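Long-range contacts in dipicolinate synthase subunit B (Bacillus halodurans, PDB 3LQK), which probably supplies one subunit of the enzyme that makes dipicolinate in sporulating cells, and belongs to the flavoprotein family: residues A[29-34]-A[175-180]; A[44-49]-A[69-74]. All blocks are in the same frame, centred on the assembly; numbering follows the deposited sequence.

Contact 1 (A[29-34]-A[175-180]); sequences ERLVEL and ALPETI
Arg30 NH1 is gripped by two acceptors, the side-chain OE1 of Gln27 and the backbone O of Glu174, while Pro177 lies against one face of the same guanidinium group. The ring atom Pro177 CG sits over the centre of that face, 3.6 Å from Arg30 CZ, and Pro177 CD is 3.6 Å from Arg30 NH1. The arginine chain bends at chi3 (96°) to lay its flat end across the proline. At the edge of the group, Arg30 NH2 and Glu178 OE2 form a long salt bridge of 3.8 Å, with the guanidinium and carboxylate planes turned 63° apart. It should therefore count for less than the two bonds to NH1, which hold the group by its other amino nitrogen.

Nearer the sheet the contact is apolar. Leu31 and Ile180 reach toward each other tip to tip, their CD1 atoms 3.7 Å apart. Leu176 meets Leu31 crosswise, its CD2 4.0 Å from Leu31 CD1, and Leu34 CD1 touches Pro177 CB at 4.2 Å. Leu31 and Ile180 both rest on Val10, and Leu176 and Ile180 on Val91. Two neighbouring helices, 55° apart in direction over these segments, thus share one side of a largely parallel central sheet, an arrangement typical of the layered, Rossmann-like alpha/beta fold of the Flavoprotein family.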
# COMPACT_ATOMS: atom_id res chain seq x y z
N GLU A 29 1.20 33.92 14.56
CA GLU A 29 1.46 35.32 14.79
C GLU A 29 2.67 35.83 13.96
O GLU A 29 2.57 36.90 13.33
CB GLU A 29 1.63 35.58 16.30
CG GLU A 29 2.34 36.93 16.60
CD GLU A 29 1.48 38.16 16.32
OE1 GLU A 29 0.25 37.98 16.17
OE2 GLU A 29 2.05 39.33 16.30
N ARG A 30 3.76 35.08 13.89
CA ARG A 30 4.88 35.45 13.00
C ARG A 30 4.48 35.58 11.54
O ARG A 30 4.98 36.45 10.83
CB ARG A 30 6.00 34.41 12.99
CG ARG A 30 7.08 34.63 13.91
CD ARG A 30 7.97 33.39 13.99
NE ARG A 30 9.14 33.48 13.10
CZ ARG A 30 9.93 32.46 12.82
NH1 ARG A 30 9.67 31.22 13.30
NH2 ARG A 30 10.99 32.67 12.07
N LEU A 31 3.65 34.68 11.04
CA LEU A 31 3.24 34.81 9.64
C LEU A 31 2.51 36.13 9.43
O LEU A 31 2.76 36.78 8.45
CB LEU A 31 2.35 33.64 9.20
CG LEU A 31 2.89 32.22 9.24
CD1 LEU A 31 1.81 31.24 8.67
CD2 LEU A 31 4.20 32.23 8.44
N VAL A 32 1.61 36.51 10.34
CA VAL A 32 0.86 37.77 10.19
C VAL A 32 1.85 38.94 10.26
O VAL A 32 1.77 39.90 9.50
CB VAL A 32 -0.27 37.93 11.31
CG1 VAL A 32 -0.88 39.34 11.33
CG2 VAL A 32 -1.36 36.92 11.13
N GLU A 33 2.83 38.84 11.13
CA GLU A 33 3.86 39.88 11.27
C GLU A 33 4.75 39.99 10.06
O GLU A 33 5.21 41.08 9.76
CB GLU A 33 4.76 39.58 12.45
CG GLU A 33 4.08 39.73 13.79
CD GLU A 33 4.94 39.20 14.97
OE1 GLU A 33 6.09 38.64 14.79
OE2 GLU A 33 4.41 39.33 16.08
N LEU A 34 4.99 38.88 9.37
CA LEU A 34 5.68 38.86 8.09
C LEU A 34 4.77 39.23 6.86
O LEU A 34 5.20 39.14 5.70
CB LEU A 34 6.24 37.46 7.88
CG LEU A 34 7.38 37.03 8.81
CD1 LEU A 34 7.56 35.49 8.76
CD2 LEU A 34 8.63 37.70 8.39
N ALA A 175 10.59 26.32 12.70
CA ALA A 175 10.92 26.25 11.27
C ALA A 175 9.74 26.45 10.32
O ALA A 175 9.87 26.34 9.12
CB ALA A 175 11.65 24.93 10.94
N LEU A 176 8.58 26.77 10.83
CA LEU A 176 7.39 26.83 9.94
C LEU A 176 7.50 27.87 8.81
O LEU A 176 7.35 27.52 7.63
CB LEU A 176 6.14 26.97 10.79
CG LEU A 176 4.72 27.05 10.25
CD1 LEU A 176 3.73 26.43 11.31
CD2 LEU A 176 4.34 28.46 9.99
N PRO A 177 7.93 29.12 9.13
CA PRO A 177 7.99 30.09 8.06
C PRO A 177 8.96 29.78 6.98
O PRO A 177 8.68 29.98 5.82
CB PRO A 177 8.41 31.39 8.77
CG PRO A 177 7.83 31.22 10.14
CD PRO A 177 8.15 29.75 10.43
N GLU A 178 10.11 29.30 7.36
CA GLU A 178 11.09 28.85 6.40
C GLU A 178 10.55 27.73 5.51
O GLU A 178 10.81 27.71 4.31
CB GLU A 178 12.33 28.33 7.14
CG GLU A 178 13.15 29.39 7.86
CD GLU A 178 12.67 29.81 9.31
OE1 GLU A 178 11.58 29.38 9.79
OE2 GLU A 178 13.41 30.66 9.95
N THR A 179 9.81 26.78 6.10
CA THR A 179 9.20 25.69 5.35
C THR A 179 8.19 26.23 4.36
O THR A 179 8.12 25.80 3.20
CB THR A 179 8.59 24.65 6.28
OG1 THR A 179 9.62 24.22 7.21
CG2 THR A 179 8.02 23.42 5.53
N ILE A 180 7.42 27.22 4.78
CA ILE A 180 6.46 27.85 3.83
C ILE A 180 7.23 28.52 2.69
O ILE A 180 6.88 28.37 1.52
CB ILE A 180 5.46 28.88 4.52
CG1 ILE A 180 4.63 28.17 5.58
CG2 ILE A 180 4.52 29.53 3.46
CD1 ILE A 180 3.52 28.95 6.26

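Contact 2 (A[44-49]-A[69-74]); sequences HTVQTT and EPIVDS
Asp73 and Val46 join two loops at one edge of the Rossmann-like alpha/beta fold. The chain leaves strand 37-41, passes through residues 44-49, makes helix 58-66 and returns as residues 69-74. On its return Val72 makes backbone hydrogen bonds with Pro40 and Val42, so the path resembles a beta-alpha-beta connection, although 69-74 is not itself a regular strand. Residues 44-46 run roughly against 71-73, and the CA atoms of Thr45 and Asp73 come within 4.9 Å.

One hydrogen bond ties the loops together. The backbone N of Val46 donates to Asp73 OD2 over 3.0 Å, with an angle of 159° at the hydrogen. The donor reaches this oxygen on its anti side, slightly tilted from the carboxylate plane. With CG set between the backbone N and the carbonyl carbon (chi1 64°), Asp73 turns its carboxylate to the facing loop. The other oxygen, OD1, forms a salt bridge with Lys77, so the two carboxylate oxygens link the loop to helix 75-78. Ser74 stands at the N-cap of that helix, its OG hydrogen-bonded to Lys77 N, so the residue after the bridging acid starts the helix.

The apolar part is small and lies on the helix 58-66 side. Val46 and Ile71 meet crosswise through their CG2 methyls at 4.1 Å, with Ile60 touching the valine and Ile63 the isoleucine.

Van der Waals contacts fill in around the acid. Thr45 CA lies 3.5 Å from Asp73 OD2, beside the bonded Val46 N, and on the same side of the acid, farther back along its side chain, the backbone O of His44 rests 3.5 Å from Asp73 CB.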
# COMPACT_ATOMS: atom_id res chain seq x y z
N HIS A 44 -13.68 21.33 14.32
CA HIS A 44 -15.09 21.32 14.68
C HIS A 44 -15.59 22.73 14.83
O HIS A 44 -14.78 23.65 14.98
CB HIS A 44 -15.27 20.62 16.02
CG HIS A 44 -14.95 19.17 15.96
ND1 HIS A 44 -15.80 18.24 15.41
CD2 HIS A 44 -13.85 18.48 16.38
CE1 HIS A 44 -15.24 17.04 15.47
NE2 HIS A 44 -14.06 17.16 16.06
N THR A 45 -16.93 22.84 14.86
CA THR A 45 -17.63 24.09 15.06
C THR A 45 -17.16 24.70 16.34
O THR A 45 -17.00 24.02 17.33
CB THR A 45 -19.17 23.89 15.13
OG1 THR A 45 -19.64 23.38 13.88
CG2 THR A 45 -19.86 25.21 15.40
N VAL A 46 -16.96 26.00 16.31
CA VAL A 46 -16.39 26.76 17.40
C VAL A 46 -17.49 27.16 18.42
O VAL A 46 -17.17 27.51 19.56
CB VAL A 46 -15.53 27.94 16.81
CG1 VAL A 46 -15.59 29.20 17.65
CG2 VAL A 46 -14.10 27.46 16.58
N GLN A 47 -18.76 27.04 18.05
CA GLN A 47 -19.89 27.33 18.93
C GLN A 47 -21.07 26.46 18.63
O GLN A 47 -21.38 26.22 17.50
CB GLN A 47 -20.37 28.75 18.71
CG GLN A 47 -19.68 29.82 19.54
CD GLN A 47 -20.27 31.17 19.24
OE1 GLN A 47 -21.41 31.24 18.82
NE2 GLN A 47 -19.51 32.23 19.43
N THR A 48 -21.77 26.04 19.66
CA THR A 48 -23.09 25.43 19.50
C THR A 48 -24.19 26.46 19.89
O THR A 48 -23.90 27.47 20.48
CB THR A 48 -23.22 24.12 20.33
N THR A 49 -25.45 26.19 19.56
CA THR A 49 -26.51 27.09 19.95
C THR A 49 -26.39 27.31 21.46
O THR A 49 -26.64 28.37 21.99
CB THR A 49 -27.93 26.50 19.64
OG1 THR A 49 -27.92 25.76 18.42
CG2 THR A 49 -28.97 27.59 19.55
N GLU A 69 -9.33 37.23 10.16
CA GLU A 69 -10.01 36.34 9.19
C GLU A 69 -10.96 35.39 9.94
O GLU A 69 -10.55 34.79 10.93
CB GLU A 69 -8.97 35.58 8.36
CG GLU A 69 -8.12 36.47 7.48
CD GLU A 69 -8.95 37.24 6.44
OE1 GLU A 69 -9.92 36.66 5.87
OE2 GLU A 69 -8.59 38.41 6.19
N PRO A 70 -12.23 35.27 9.50
CA PRO A 70 -13.13 34.29 10.11
C PRO A 70 -12.54 32.86 10.14
O PRO A 70 -11.97 32.37 9.13
CB PRO A 70 -14.36 34.34 9.20
CG PRO A 70 -14.34 35.69 8.63
CD PRO A 70 -12.90 36.02 8.42
N ILE A 71 -12.69 32.23 11.31
CA ILE A 71 -12.26 30.87 11.55
C ILE A 71 -13.11 29.91 10.71
O ILE A 71 -14.33 29.97 10.73
CB ILE A 71 -12.42 30.55 13.04
CG1 ILE A 71 -11.46 31.47 13.82
CG2 ILE A 71 -12.16 29.02 13.33
CD1 ILE A 71 -11.46 31.32 15.31
N VAL A 72 -12.47 29.09 9.89
CA VAL A 72 -13.19 28.15 9.06
C VAL A 72 -13.38 26.88 9.88
O VAL A 72 -12.42 26.11 10.10
CB VAL A 72 -12.45 27.87 7.76
CG1 VAL A 72 -13.22 26.88 6.95
CG2 VAL A 72 -12.20 29.15 6.96
N ASP A 73 -14.61 26.66 10.33
CA ASP A 73 -14.94 25.58 11.21
C ASP A 73 -16.04 24.66 10.70
O ASP A 73 -16.61 23.94 11.47
CB ASP A 73 -15.33 26.13 12.56
CG ASP A 73 -16.59 26.99 12.54
OD1 ASP A 73 -17.09 27.35 11.44
OD2 ASP A 73 -17.07 27.30 13.66
N SER A 74 -16.29 24.65 9.38
CA SER A 74 -17.33 23.81 8.78
C SER A 74 -16.91 23.50 7.35
O SER A 74 -16.11 24.25 6.75
CB SER A 74 -18.67 24.56 8.74
OG SER A 74 -18.60 25.64 7.82

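The two contacts belong to one alpha/beta unit but to different parts of it. Their centres are 24 Å apart and their nearest atoms about 8 Å, so they do not touch. Along the chain contact 2 is nested within contact 1: helix 25-33 leads to strand 37-41 and then to both loops of contact 2, long before helix 176-184 closes the outer pair. Strands 9-13 and 37-41 pair in parallel and link the sites, the first lying under the helices of contact 1 and the second bonded beside 69-74. Contact 1 thus joins sequence-distant helices over the sheet, whereas contact 2 closes a local excursion at its edge.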